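Local coordinates for protein endoglucanase (Fervidobacterium pennivorans DSM 9078, PDB 6KDD) that probably hydrolyses beta-glucosidic bonds in glucans, as a TIM-barrel member of glycoside hydrolase family 5, at residues A[80-83]-A[84-87]; A[124-127]-A[128-132]; A[28-32]-A[33-37]; A[113-116]-A[117-120]; A[160-163]-A[164-168]. All blocks are in the same frame, centred on the assembly; numbering follows the deposited sequence.

Contact 1: A[80-83]-A[84-87]; sequences FLER and VKHV. With NI (nickel (II) ion), chain C.
Helix 78-93, the crossover helix of the beta-alpha-beta unit that links barrel strands 57-60 and 97-101, carries these two turns, where F80 meets V84 and R83 meets both H86 and V87. On the inner side, F80 CE2 lies 3.7 Å from V84 CG2, the methyl reaching the ring obliquely. That ring is also stacked with H67 and meets W64 edge to face. R83 runs its chain forward along the helix, CG anti to the backbone N (chi1 174°) and then bent at chi2, which brings the guanidinium to V87. V87 CG2 lies over the centre of one face of the group, 3.7 Å from R83 CZ. The polar rim of the same group is bonded elsewhere: NE makes a salt bridge to E35 and NH2 a hydrogen bond to the carbonyl of I42, which should limit its rotation. R83 NH1 comes within 3.7 Å of H86 CD2, with the guanidinium and imidazole planes 28° apart. Regular i to i+4 backbone bonds run through the turns, the shortest K85 N to L81 O at 2.8 Å. K85 NZ makes a salt bridge to D89 and a hydrogen bond to Y133. H86, held through NE2 by D44, turns its other nitrogen to a nickel ion: ND1 binds the metal at 2.1 Å, and a water sits 2.5 Å from nickel.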
loop_
_atom_site.group_PDB
_atom_site.type_symbol
_atom_site.label_atom_id
_atom_site.label_comp_id
_atom_site.label_asym_id
_atom_site.label_seq_id
_atom_site.Cartn_x
_atom_site.Cartn_y
_atom_site.Cartn_z
ATOM N N PHE A 80 19.181 -0.501 -10.082
ATOM C CA PHE A 80 17.922 -0.668 -9.368
ATOM C C PHE A 80 17.009 0.503 -9.721
ATOM O O PHE A 80 15.825 0.298 -9.985
ATOM C CB PHE A 80 18.083 -0.818 -7.844
ATOM C CG PHE A 80 16.828 -1.333 -7.183
ATOM C CD1 PHE A 80 16.354 -2.612 -7.464
ATOM C CD2 PHE A 80 16.037 -0.489 -6.415
ATOM C CE1 PHE A 80 15.149 -3.061 -6.933
ATOM C CE2 PHE A 80 14.831 -0.942 -5.883
ATOM C CZ PHE A 80 14.391 -2.226 -6.149
ATOM N N LEU A 81 17.536 1.732 -9.671
ATOM C CA LEU A 81 16.696 2.878 -10.006
ATOM C C LEU A 81 16.121 2.737 -11.410
ATOM O O LEU A 81 14.984 3.163 -11.628
ATOM C CB LEU A 81 17.472 4.205 -9.899
ATOM C CG LEU A 81 17.205 4.979 -8.623
ATOM C CD1 LEU A 81 18.213 6.108 -8.437
ATOM C CD2 LEU A 81 15.764 5.470 -8.559
ATOM N N GLU A 82 16.931 2.242 -12.365
ATOM C CA GLU A 82 16.477 2.093 -13.754
ATOM C C GLU A 82 15.389 1.031 -13.878
ATOM O O GLU A 82 14.458 1.164 -14.676
ATOM C CB GLU A 82 17.592 1.665 -14.709
ATOM C CG GLU A 82 18.829 2.514 -14.583
ATOM C CD GLU A 82 18.856 3.853 -15.291
ATOM O OE1 GLU A 82 17.759 4.412 -15.571
ATOM O OE2 GLU A 82 19.994 4.334 -15.574
ATOM N N ARG A 83 15.527 -0.048 -13.113
ATOM C CA ARG A 83 14.446 -1.026 -13.041
ATOM C C ARG A 83 13.147 -0.409 -12.498
ATOM O O ARG A 83 12.081 -0.667 -13.065
ATOM C CB ARG A 83 14.846 -2.266 -12.225
ATOM C CG ARG A 83 13.684 -3.226 -12.029
ATOM C CD ARG A 83 13.288 -3.847 -13.346
ATOM N NE ARG A 83 12.239 -4.825 -13.114
ATOM C CZ ARG A 83 11.264 -5.148 -13.981
ATOM N NH1 ARG A 83 11.192 -4.573 -15.174
ATOM N NH2 ARG A 83 10.315 -5.990 -13.605
ATOM N N VAL A 84 13.196 0.334 -11.391
ATOM C CA VAL A 84 11.974 0.932 -10.879
ATOM C C VAL A 84 11.455 1.931 -11.931
ATOM O O VAL A 84 10.270 1.984 -12.184
ATOM C CB VAL A 84 12.174 1.586 -9.493
ATOM C CG1 VAL A 84 10.987 2.417 -9.047
ATOM C CG2 VAL A 84 12.619 0.573 -8.419
ATOM N N LYS A 85 12.348 2.705 -12.569
ATOM C CA LYS A 85 11.878 3.636 -13.612
ATOM C C LYS A 85 11.107 2.911 -14.714
ATOM O O LYS A 85 10.055 3.397 -15.186
ATOM C CB LYS A 85 13.043 4.444 -14.199
ATOM C CG LYS A 85 12.645 5.453 -15.285
ATOM C CD LYS A 85 13.846 6.233 -15.757
ATOM C CE LYS A 85 13.711 7.049 -17.032
ATOM N NZ LYS A 85 12.333 7.202 -17.533
ATOM N N HIS A 86 11.636 1.758 -15.176
ATOM C CA HIS A 86 10.959 0.969 -16.203
ATOM C C HIS A 86 9.530 0.586 -15.814
ATOM O O HIS A 86 8.583 0.675 -16.623
ATOM C CB HIS A 86 11.829 -0.227 -16.666
ATOM C CG HIS A 86 11.184 -1.056 -17.714
ATOM N ND1 HIS A 86 11.421 -0.877 -19.064
ATOM C CD2 HIS A 86 10.234 -2.011 -17.625
ATOM C CE1 HIS A 86 10.731 -1.745 -19.763
ATOM N NE2 HIS A 86 9.966 -2.433 -18.912
ATOM N N VAL A 87 9.389 0.058 -14.584
ATOM C CA VAL A 87 8.101 -0.375 -14.072
ATOM C C VAL A 87 7.141 0.805 -13.992
ATOM O O VAL A 87 5.982 0.711 -14.436
ATOM C CB VAL A 87 8.277 -1.054 -12.688
ATOM C CG1 VAL A 87 6.935 -1.353 -12.015
ATOM C CG2 VAL A 87 9.147 -2.319 -12.826
HETATM NI NI NI C . 12.640 0.624 -19.993
HETATM O O HOH W 1 13.588 -0.815 -21.876
#

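Contact 2: A[124-127]-A[128-132]; sequences RQIA and KFFKD
The ring of F130 has the carbonyl O of I126 at its edge, near its plane, 3.5 Å from CD2, while F129 turns an edge to one of its faces, CD1 standing 3.5 Å above the plane over the ring centre. Y133 adds a further edge-to-face partner. This is the C-terminal end of helix 112-129 of the TIM barrel, and F130 is the first residue to leave helical backbone angles. Its N still bonds I126 O at 2.9 Å. With CG anti to the carbonyl carbon (chi1 -71°), the F130 ring comes beside I126, whose CG2 approaches CD2 to 3.8 Å. Both side chains face the interior: F130 packs on L137 and F139 of strand 137-140, and I126 on W64 and I76. F129 packs against L81 and K85 of helix 78-93. A127 O, at the helix end, is taken up by N169 ND2. On the solvent side R124 and K128 lie alongside each other, pointing the same way despite their like charges. R124 has its own acid, E121, in a salt bridge through NE. Between the two side chains the nearest approach is K128 NZ to R124 CD, 3.7 Å.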
loop_
_atom_site.group_PDB
_atom_site.type_symbol
_atom_site.label_atom_id
_atom_site.label_comp_id
_atom_site.label_asym_id
_atom_site.label_seq_id
_atom_site.Cartn_x
_atom_site.Cartn_y
_atom_site.Cartn_z
ATOM N N ARG A 124 15.333 11.383 -0.587
ATOM C CA ARG A 124 15.901 12.559 -1.241
ATOM C C ARG A 124 16.206 12.175 -2.691
ATOM O O ARG A 124 15.876 12.919 -3.621
ATOM C CB ARG A 124 17.171 13.052 -0.524
ATOM C CG ARG A 124 17.818 14.271 -1.189
ATOM C CD ARG A 124 19.248 14.542 -0.702
ATOM N NE ARG A 124 19.324 14.577 0.766
ATOM C CZ ARG A 124 18.889 15.574 1.545
ATOM N NH1 ARG A 124 18.353 16.665 1.029
ATOM N NH2 ARG A 124 18.992 15.486 2.861
ATOM N N GLN A 125 16.776 10.982 -2.858
ATOM C CA GLN A 125 17.200 10.481 -4.148
ATOM C C GLN A 125 16.005 10.165 -5.041
ATOM O O GLN A 125 16.029 10.452 -6.243
ATOM C CB GLN A 125 18.062 9.247 -3.964
ATOM C CG GLN A 125 19.441 9.600 -3.420
ATOM C CD GLN A 125 20.101 8.298 -3.081
ATOM O OE1 GLN A 125 20.686 7.649 -3.930
ATOM N NE2 GLN A 125 19.958 7.875 -1.829
ATOM N N ILE A 126 14.978 9.530 -4.464
ATOM C CA ILE A 126 13.872 9.075 -5.299
ATOM C C ILE A 126 13.168 10.332 -5.774
ATOM O O ILE A 126 12.764 10.440 -6.936
ATOM C CB ILE A 126 12.899 8.171 -4.510
ATOM C CG1 ILE A 126 13.576 6.895 -4.025
ATOM C CG2 ILE A 126 11.642 7.862 -5.335
ATOM C CD1 ILE A 126 12.785 6.180 -2.911
ATOM N N ALA A 127 12.961 11.246 -4.832
ATOM C CA ALA A 127 12.233 12.472 -5.108
ATOM C C ALA A 127 12.944 13.252 -6.211
ATOM O O ALA A 127 12.280 13.790 -7.102
ATOM C CB ALA A 127 12.061 13.284 -3.836
ATOM N N LYS A 128 14.280 13.238 -6.179
ATOM C CA LYS A 128 15.062 13.957 -7.176
ATOM C C LYS A 128 14.941 13.264 -8.528
ATOM O O LYS A 128 14.687 13.915 -9.534
ATOM C CB LYS A 128 16.540 14.013 -6.787
ATOM C CG LYS A 128 16.891 15.208 -5.910
ATOM C CD LYS A 128 18.375 15.408 -5.687
ATOM C CE LYS A 128 18.667 16.583 -4.782
ATOM N NZ LYS A 128 19.824 16.294 -3.904
ATOM N N PHE A 129 15.125 11.939 -8.526
ATOM C CA PHE A 129 15.003 11.136 -9.728
ATOM C C PHE A 129 13.654 11.317 -10.429
ATOM O O PHE A 129 13.639 11.429 -11.657
ATOM C CB PHE A 129 15.297 9.669 -9.388
ATOM C CG PHE A 129 15.473 8.790 -10.599
ATOM C CD1 PHE A 129 14.372 8.188 -11.203
ATOM C CD2 PHE A 129 16.739 8.549 -11.118
ATOM C CE1 PHE A 129 14.551 7.378 -12.317
ATOM C CE2 PHE A 129 16.912 7.734 -12.225
ATOM C CZ PHE A 129 15.818 7.138 -12.813
ATOM N N PHE A 130 12.531 11.344 -9.669
ATOM C CA PHE A 130 11.210 11.388 -10.278
ATOM C C PHE A 130 10.601 12.803 -10.282
ATOM O O PHE A 130 9.405 12.963 -10.487
ATOM C CB PHE A 130 10.259 10.348 -9.636
ATOM C CG PHE A 130 10.607 8.925 -9.993
ATOM C CD1 PHE A 130 10.272 8.392 -11.239
ATOM C CD2 PHE A 130 11.238 8.092 -9.073
ATOM C CE1 PHE A 130 10.611 7.080 -11.585
ATOM C CE2 PHE A 130 11.559 6.777 -9.414
ATOM C CZ PHE A 130 11.248 6.268 -10.664
ATOM N N LYS A 131 11.404 13.852 -10.104
ATOM C CA LYS A 131 10.780 15.127 -9.790
ATOM C C LYS A 131 9.947 15.618 -10.971
ATOM O O LYS A 131 8.918 16.261 -10.783
ATOM C CB LYS A 131 11.835 16.144 -9.337
ATOM C CG LYS A 131 12.879 16.515 -10.377
ATOM C CD LYS A 131 13.839 17.623 -9.903
ATOM C CE LYS A 131 13.585 18.950 -10.588
ATOM N NZ LYS A 131 12.644 19.797 -9.818
ATOM N N ASP A 132 10.378 15.272 -12.189
ATOM C CA ASP A 132 9.789 15.837 -13.400
ATOM C C ASP A 132 8.638 14.965 -13.904
ATOM O O ASP A 132 8.015 15.286 -14.914
ATOM C CB ASP A 132 10.882 16.140 -14.439
ATOM C CG ASP A 132 11.720 17.334 -13.993
ATOM O OD1 ASP A 132 11.102 18.340 -13.658
ATOM O OD2 ASP A 132 12.966 17.200 -13.859
#

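Contact 3: A[28-32]-A[33-37]; sequences NALEA and PFEGA
L30 and E35 meet where the loop after the first strand of the TIM barrel, 22-25, doubles back through two turns, a type I turn from A29 to A32 and a type II turn from F34 to A37. E35 sets CG anti to its N (chi1 -163°) and then runs straight out, its aliphatic part passing across L30; L30 CD2 lies 3.6 Å from E35 OE1. The carboxylate is held by R83 in a salt bridge through OE1, and by the backbone N of I42 at OE2. E31 is folded the other way. Its CG takes the position between N and carbonyl carbon (chi1 81°), and a second bend curls the carboxylate back over the start of its own turn. There OE2 accepts N28 N at 2.7 Å and OE1 accepts A29 N at 2.9 Å, each on the syn side but somewhat out of the carboxylate plane. F34 shares E31's first-torsion choice (chi1 54°), which lays its ring by A37, with A37 CB 3.5 Å above one face, toward the rim. A37 CB also lies 4.2 Å from A32 CB. A water bridges the halves: G36 N donates to it at 2.8 Å, and N28 O (2.7 Å) and A29 O (2.8 Å) are its acceptors. The type II turn puts G36 at positive phi. N28 OD1 bonds a glycerol, probably from crystallisation, in a pocket E31 also lines, consistent with the substrate cleft. Two acidic side chains help tie the loop, E31 to its own backbone and E35 to R83 of helix 78-93.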
loop_
_atom_site.group_PDB
_atom_site.type_symbol
_atom_site.label_atom_id
_atom_site.label_comp_id
_atom_site.label_asym_id
_atom_site.label_seq_id
_atom_site.Cartn_x
_atom_site.Cartn_y
_atom_site.Cartn_z
ATOM N N ASN A 28 4.850 -9.168 -3.624
ATOM C CA ASN A 28 5.752 -10.318 -3.754
ATOM C C ASN A 28 6.767 -10.112 -4.872
ATOM O O ASN A 28 7.277 -11.089 -5.437
ATOM C CB ASN A 28 5.001 -11.650 -3.927
ATOM C CG ASN A 28 4.420 -12.130 -2.614
ATOM O OD1 ASN A 28 3.695 -11.393 -1.945
ATOM N ND2 ASN A 28 4.694 -13.370 -2.245
ATOM N N ALA A 29 7.083 -8.837 -5.159
ATOM C CA ALA A 29 7.897 -8.496 -6.313
ATOM C C ALA A 29 9.082 -7.647 -5.836
ATOM O O ALA A 29 10.077 -8.210 -5.332
ATOM C CB ALA A 29 7.008 -7.821 -7.361
ATOM N N LEU A 30 8.955 -6.298 -5.868
ATOM C CA LEU A 30 10.146 -5.469 -5.665
ATOM C C LEU A 30 10.399 -5.202 -4.186
ATOM O O LEU A 30 11.442 -4.620 -3.869
ATOM C CB LEU A 30 10.051 -4.111 -6.403
ATOM C CG LEU A 30 10.193 -4.192 -7.941
ATOM C CD1 LEU A 30 9.747 -2.888 -8.564
ATOM C CD2 LEU A 30 11.668 -4.439 -8.297
ATOM N N GLU A 31 9.493 -5.646 -3.289
ATOM C CA GLU A 31 9.703 -5.456 -1.854
ATOM C C GLU A 31 10.341 -6.700 -1.218
ATOM O O GLU A 31 10.541 -6.739 0.009
ATOM C CB GLU A 31 8.380 -5.043 -1.176
ATOM C CG GLU A 31 7.409 -6.204 -0.867
ATOM C CD GLU A 31 6.620 -6.841 -2.004
ATOM O OE1 GLU A 31 7.050 -6.728 -3.187
ATOM O OE2 GLU A 31 5.534 -7.435 -1.710
ATOM N N ALA A 32 10.642 -7.705 -2.049
ATOM C CA ALA A 32 11.395 -8.883 -1.607
ATOM C C ALA A 32 12.864 -8.469 -1.521
ATOM O O ALA A 32 13.207 -7.360 -1.949
ATOM C CB ALA A 32 11.212 -9.988 -2.618
ATOM N N PRO A 33 13.802 -9.278 -0.963
ATOM C CA PRO A 33 15.211 -8.851 -0.896
ATOM C C PRO A 33 15.790 -8.606 -2.289
ATOM O O PRO A 33 16.653 -7.743 -2.455
ATOM C CB PRO A 33 15.899 -10.039 -0.152
ATOM C CG PRO A 33 14.778 -10.617 0.688
ATOM C CD PRO A 33 13.584 -10.571 -0.273
ATOM N N PHE A 34 15.277 -9.318 -3.297
ATOM C CA PHE A 34 15.505 -8.937 -4.690
ATOM C C PHE A 34 14.278 -9.350 -5.485
ATOM O O PHE A 34 13.538 -10.251 -5.073
ATOM C CB PHE A 34 16.769 -9.609 -5.285
ATOM C CG PHE A 34 16.802 -11.121 -5.161
ATOM C CD1 PHE A 34 16.198 -11.936 -6.117
ATOM C CD2 PHE A 34 17.471 -11.737 -4.103
ATOM C CE1 PHE A 34 16.228 -13.314 -6.012
ATOM C CE2 PHE A 34 17.482 -13.129 -3.995
ATOM C CZ PHE A 34 16.893 -13.915 -4.956
ATOM N N GLU A 35 14.135 -8.795 -6.685
ATOM C CA GLU A 35 12.936 -9.069 -7.493
ATOM C C GLU A 35 12.887 -10.518 -7.957
ATOM O O GLU A 35 13.819 -11.025 -8.595
ATOM C CB GLU A 35 12.864 -8.155 -8.731
ATOM C CG GLU A 35 11.463 -8.112 -9.339
ATOM C CD GLU A 35 11.304 -7.243 -10.595
ATOM O OE1 GLU A 35 12.314 -6.615 -11.032
ATOM O OE2 GLU A 35 10.172 -7.174 -11.110
ATOM N N GLY A 36 11.762 -11.175 -7.671
ATOM C CA GLY A 36 11.521 -12.569 -8.054
ATOM C C GLY A 36 11.752 -13.542 -6.889
ATOM O O GLY A 36 11.262 -14.652 -6.922
ATOM N N ALA A 37 12.484 -13.134 -5.849
ATOM C CA ALA A 37 12.720 -14.007 -4.708
ATOM C C ALA A 37 11.403 -14.504 -4.109
ATOM O O ALA A 37 11.373 -15.607 -3.549
ATOM C CB ALA A 37 13.526 -13.274 -3.668
HETATM O O HOH W 2 9.965 -10.996 -5.540
#

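Contact 4: A[113-116]-A[117-120]; sequences DKYG and NVLV
Y115 O is gripped by two backbone donors of the following turn. L119 N reaches it in the carbonyl plane at 3.2 Å and nearly straight (165° at the hydrogen), while V118 N is nearer, 3.0 Å, but strongly bent, and that bond is weak. The doubling marks a kink in helix 112-129: the i to i+4 bonds of N117 N and V118 N are missing, and V118 N has the weak one to Y115 O instead. Regular spacing resumes at once, with V120 N on G116 O at 3.1 Å. V120 CG2 rests against the same oxygen at 3.5 Å. The side chains of Y115 and V118 run side by side in the same direction. V118 keeps CG2 anti to the carbonyl carbon (CG1 anti to N, chi1 175°), and this methyl meets the ring obliquely, 4.1 Å from Y115 CD2. The Y115 ring packs further on E107 and L108 of the short helix 106-110, and V118 on I68, Y74 and F105. L119 packs on L157 and V161 of helix 151-168, and on L108, with V120 on V161 and V164. The helix lies on the outside of the TIM barrel, after strand 97-101 and before strand 137-140 in the chain.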
loop_
_atom_site.group_PDB
_atom_site.type_symbol
_atom_site.label_atom_id
_atom_site.label_comp_id
_atom_site.label_asym_id
_atom_site.label_seq_id
_atom_site.Cartn_x
_atom_site.Cartn_y
_atom_site.Cartn_z
ATOM N N ASP A 113 15.819 5.305 15.332
ATOM C CA ASP A 113 16.681 6.441 15.646
ATOM C C ASP A 113 17.946 6.377 14.781
ATOM O O ASP A 113 18.361 7.360 14.168
ATOM C CB ASP A 113 17.060 6.452 17.131
ATOM C CG ASP A 113 15.898 6.403 18.101
ATOM O OD1 ASP A 113 14.860 7.058 17.834
ATOM O OD2 ASP A 113 16.066 5.758 19.160
ATOM N N LYS A 114 18.526 5.185 14.691
ATOM C CA LYS A 114 19.702 4.949 13.878
ATOM C C LYS A 114 19.409 5.107 12.380
ATOM O O LYS A 114 20.265 5.634 11.672
ATOM C CB LYS A 114 20.262 3.569 14.203
ATOM C CG LYS A 114 21.650 3.263 13.660
ATOM C CD LYS A 114 22.375 2.269 14.535
ATOM C CE LYS A 114 23.858 2.179 14.241
ATOM N NZ LYS A 114 24.138 1.405 13.007
ATOM N N TYR A 115 18.235 4.649 11.879
ATOM C CA TYR A 115 18.043 4.480 10.434
ATOM C C TYR A 115 17.096 5.489 9.803
ATOM O O TYR A 115 16.906 5.458 8.588
ATOM C CB TYR A 115 17.689 3.042 10.051
ATOM C CG TYR A 115 18.835 2.092 10.229
ATOM C CD1 TYR A 115 19.073 1.501 11.462
ATOM C CD2 TYR A 115 19.689 1.798 9.187
ATOM C CE1 TYR A 115 20.128 0.631 11.648
ATOM C CE2 TYR A 115 20.741 0.918 9.346
ATOM C CZ TYR A 115 20.967 0.356 10.591
ATOM O OH TYR A 115 22.000 -0.500 10.755
ATOM N N GLY A 116 16.524 6.377 10.623
ATOM C CA GLY A 116 15.622 7.427 10.183
ATOM C C GLY A 116 16.271 8.269 9.087
ATOM O O GLY A 116 15.619 8.640 8.110
ATOM N N ASN A 117 17.578 8.535 9.223
ATOM C CA ASN A 117 18.175 9.481 8.293
ATOM C C ASN A 117 18.517 8.769 6.978
ATOM O O ASN A 117 18.721 9.413 5.943
ATOM C CB ASN A 117 19.293 10.330 8.917
ATOM C CG ASN A 117 20.458 9.542 9.490
ATOM O OD1 ASN A 117 20.965 8.606 8.869
ATOM N ND2 ASN A 117 20.918 9.937 10.671
ATOM N N VAL A 118 18.579 7.439 7.018
ATOM C CA VAL A 118 18.733 6.669 5.789
ATOM C C VAL A 118 17.443 6.750 4.970
ATOM O O VAL A 118 17.513 6.971 3.754
ATOM C CB VAL A 118 19.119 5.207 6.057
ATOM C CG1 VAL A 118 19.157 4.368 4.781
ATOM C CG2 VAL A 118 20.419 5.088 6.816
ATOM N N LEU A 119 16.285 6.548 5.631
ATOM C CA LEU A 119 14.995 6.766 4.976
ATOM C C LEU A 119 14.958 8.172 4.368
ATOM O O LEU A 119 14.442 8.354 3.277
ATOM C CB LEU A 119 13.799 6.561 5.919
ATOM C CG LEU A 119 12.402 6.625 5.255
ATOM C CD1 LEU A 119 12.222 5.504 4.228
ATOM C CD2 LEU A 119 11.261 6.637 6.264
ATOM N N VAL A 120 15.473 9.177 5.095
ATOM C CA VAL A 120 15.427 10.548 4.619
ATOM C C VAL A 120 16.188 10.648 3.293
ATOM O O VAL A 120 15.683 11.258 2.349
ATOM C CB VAL A 120 15.913 11.575 5.678
ATOM C CG1 VAL A 120 16.229 12.927 5.032
ATOM C CG2 VAL A 120 14.855 11.802 6.751
#

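Contact 5: A[160-163]-A[164-168]; sequences KVLK and VIRES
V161 with I165 and L162 with R166 form the two side-chain pairs here on helix 151-168. Backbone bonds come first. I165 N reaches V161 O at 2.9 Å and R166 N reaches L162 O at 2.8 Å, both close to straight with the carbonyl; V164 N to K160 O is longer, and E167 N to K163 O is weak. Apolar contacts follow the inward side. V161 CG1 touches I165 CD1 at 3.8 Å, the chains crossing at a slant, and L162, I165 and R166 all lean on V174 of the next strand. V164 has an unusual first torsion (chi1 -32°), well off a staggered position, which brings CG1 to 3.4 Å from K160 O. Charged groups make up the third kind. R166 lays one guanidinium face over L162 CD1, which stands 3.7 Å above the plane toward the rim. The polar edge of R166 is pinned by D195 through NE, and by the carbonyls of N169 and R172 through NH1, which should leave the group little freedom to turn. On the outer surface K163 NZ and E167 OE1 are 4.3 Å apart, opposite charges beyond salt-bridge distance. A helix with an apolar inner side that also carries R166, crossing from strand 137-140 to the parallel strand 174-177, is the helix of a beta-alpha-beta unit of a TIM barrel.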
loop_
_atom_site.group_PDB
_atom_site.type_symbol
_atom_site.label_atom_id
_atom_site.label_comp_id
_atom_site.label_asym_id
_atom_site.label_seq_id
_atom_site.Cartn_x
_atom_site.Cartn_y
_atom_site.Cartn_z
ATOM N N LYS A 160 10.031 14.966 8.513
ATOM C CA LYS A 160 11.402 15.162 8.071
ATOM C C LYS A 160 11.604 14.683 6.640
ATOM O O LYS A 160 12.189 15.396 5.816
ATOM C CB LYS A 160 12.361 14.426 9.012
ATOM C CG LYS A 160 12.481 15.094 10.379
ATOM C CD LYS A 160 13.297 14.382 11.471
ATOM C CE LYS A 160 12.909 14.959 12.831
ATOM N NZ LYS A 160 13.788 14.504 13.939
ATOM N N VAL A 161 11.180 13.438 6.374
ATOM C CA VAL A 161 11.173 12.922 5.015
ATOM C C VAL A 161 10.345 13.844 4.110
ATOM O O VAL A 161 10.796 14.221 3.027
ATOM C CB VAL A 161 10.693 11.451 4.981
ATOM C CG1 VAL A 161 10.547 10.944 3.552
ATOM C CG2 VAL A 161 11.662 10.555 5.726
ATOM N N LEU A 162 9.169 14.266 4.557
ATOM C CA LEU A 162 8.287 15.054 3.711
ATOM C C LEU A 162 8.958 16.372 3.339
ATOM O O LEU A 162 8.897 16.807 2.184
ATOM C CB LEU A 162 6.967 15.308 4.439
ATOM C CG LEU A 162 5.977 16.205 3.702
ATOM C CD1 LEU A 162 5.545 15.604 2.356
ATOM C CD2 LEU A 162 4.761 16.475 4.569
ATOM N N LYS A 163 9.587 16.994 4.346
ATOM C CA LYS A 163 10.312 18.234 4.129
ATOM C C LYS A 163 11.243 18.067 2.930
ATOM O O LYS A 163 11.189 18.880 1.997
ATOM C CB LYS A 163 11.088 18.669 5.378
ATOM C CG LYS A 163 11.749 20.040 5.276
ATOM C CD LYS A 163 10.769 21.197 5.042
ATOM C CE LYS A 163 11.389 22.570 5.256
ATOM N NZ LYS A 163 12.488 22.852 4.298
ATOM N N VAL A 164 12.064 17.003 2.950
ATOM C CA VAL A 164 13.014 16.832 1.860
ATOM C C VAL A 164 12.345 16.481 0.529
ATOM O O VAL A 164 12.808 16.954 -0.506
ATOM C CB VAL A 164 14.272 16.004 2.183
ATOM C CG1 VAL A 164 14.702 16.175 3.630
ATOM C CG2 VAL A 164 14.212 14.548 1.774
ATOM N N ILE A 165 11.254 15.697 0.534
ATOM C CA ILE A 165 10.578 15.408 -0.732
ATOM C C ILE A 165 10.098 16.730 -1.322
ATOM O O ILE A 165 10.195 16.976 -2.534
ATOM C CB ILE A 165 9.409 14.430 -0.502
ATOM C CG1 ILE A 165 9.922 13.047 -0.090
ATOM C CG2 ILE A 165 8.466 14.374 -1.698
ATOM C CD1 ILE A 165 8.828 12.104 0.421
ATOM N N ARG A 166 9.612 17.603 -0.432
ATOM C CA ARG A 166 8.972 18.847 -0.846
ATOM C C ARG A 166 9.981 19.821 -1.455
ATOM O O ARG A 166 9.589 20.738 -2.173
ATOM C CB ARG A 166 8.237 19.504 0.325
ATOM C CG ARG A 166 6.946 18.813 0.722
ATOM C CD ARG A 166 5.859 19.145 -0.263
ATOM N NE ARG A 166 4.588 18.476 -0.019
ATOM C CZ ARG A 166 4.060 17.564 -0.830
ATOM N NH1 ARG A 166 4.714 17.189 -1.923
ATOM N NH2 ARG A 166 2.882 17.044 -0.537
ATOM N N GLU A 167 11.271 19.625 -1.170
ATOM C CA GLU A 167 12.292 20.529 -1.679
ATOM C C GLU A 167 12.356 20.403 -3.197
ATOM O O GLU A 167 12.546 21.399 -3.891
ATOM C CB GLU A 167 13.680 20.173 -1.132
ATOM C CG GLU A 167 13.844 20.513 0.343
ATOM C CD GLU A 167 15.182 20.133 0.968
ATOM O OE1 GLU A 167 15.432 20.568 2.100
ATOM O OE2 GLU A 167 15.984 19.420 0.327
ATOM N N SER A 168 12.230 19.167 -3.701
ATOM C CA SER A 168 12.326 18.905 -5.132
ATOM C C SER A 168 10.954 18.624 -5.726
ATOM O O SER A 168 10.782 18.771 -6.935
ATOM C CB SER A 168 13.280 17.773 -5.440
ATOM O OG SER A 168 12.805 16.569 -4.824
#

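How the contacts relate
Along the chain the order is contact 3, 1, 4, 2, 5. Contact 3 lies in the loop after the first barrel strand, contact 1 on helix 78-93, contacts 4 and 2 on successive parts of helix 112-129, and contact 5 on helix 151-168, all round one eight-stranded parallel barrel. Centres of contacts 2 and 5 are about 10 Å apart, those of contacts 3 and 5 about 27 Å. Several touch: the R83–E35 salt bridge joins contact 1 to 3, F129 packs contact 2 on contact 1, A127 meets S168 between contacts 2 and 5, and V120 packs contact 4 on contact 5. These three helices thus pack side by side on the barrel, with the first strand's loop joined to one.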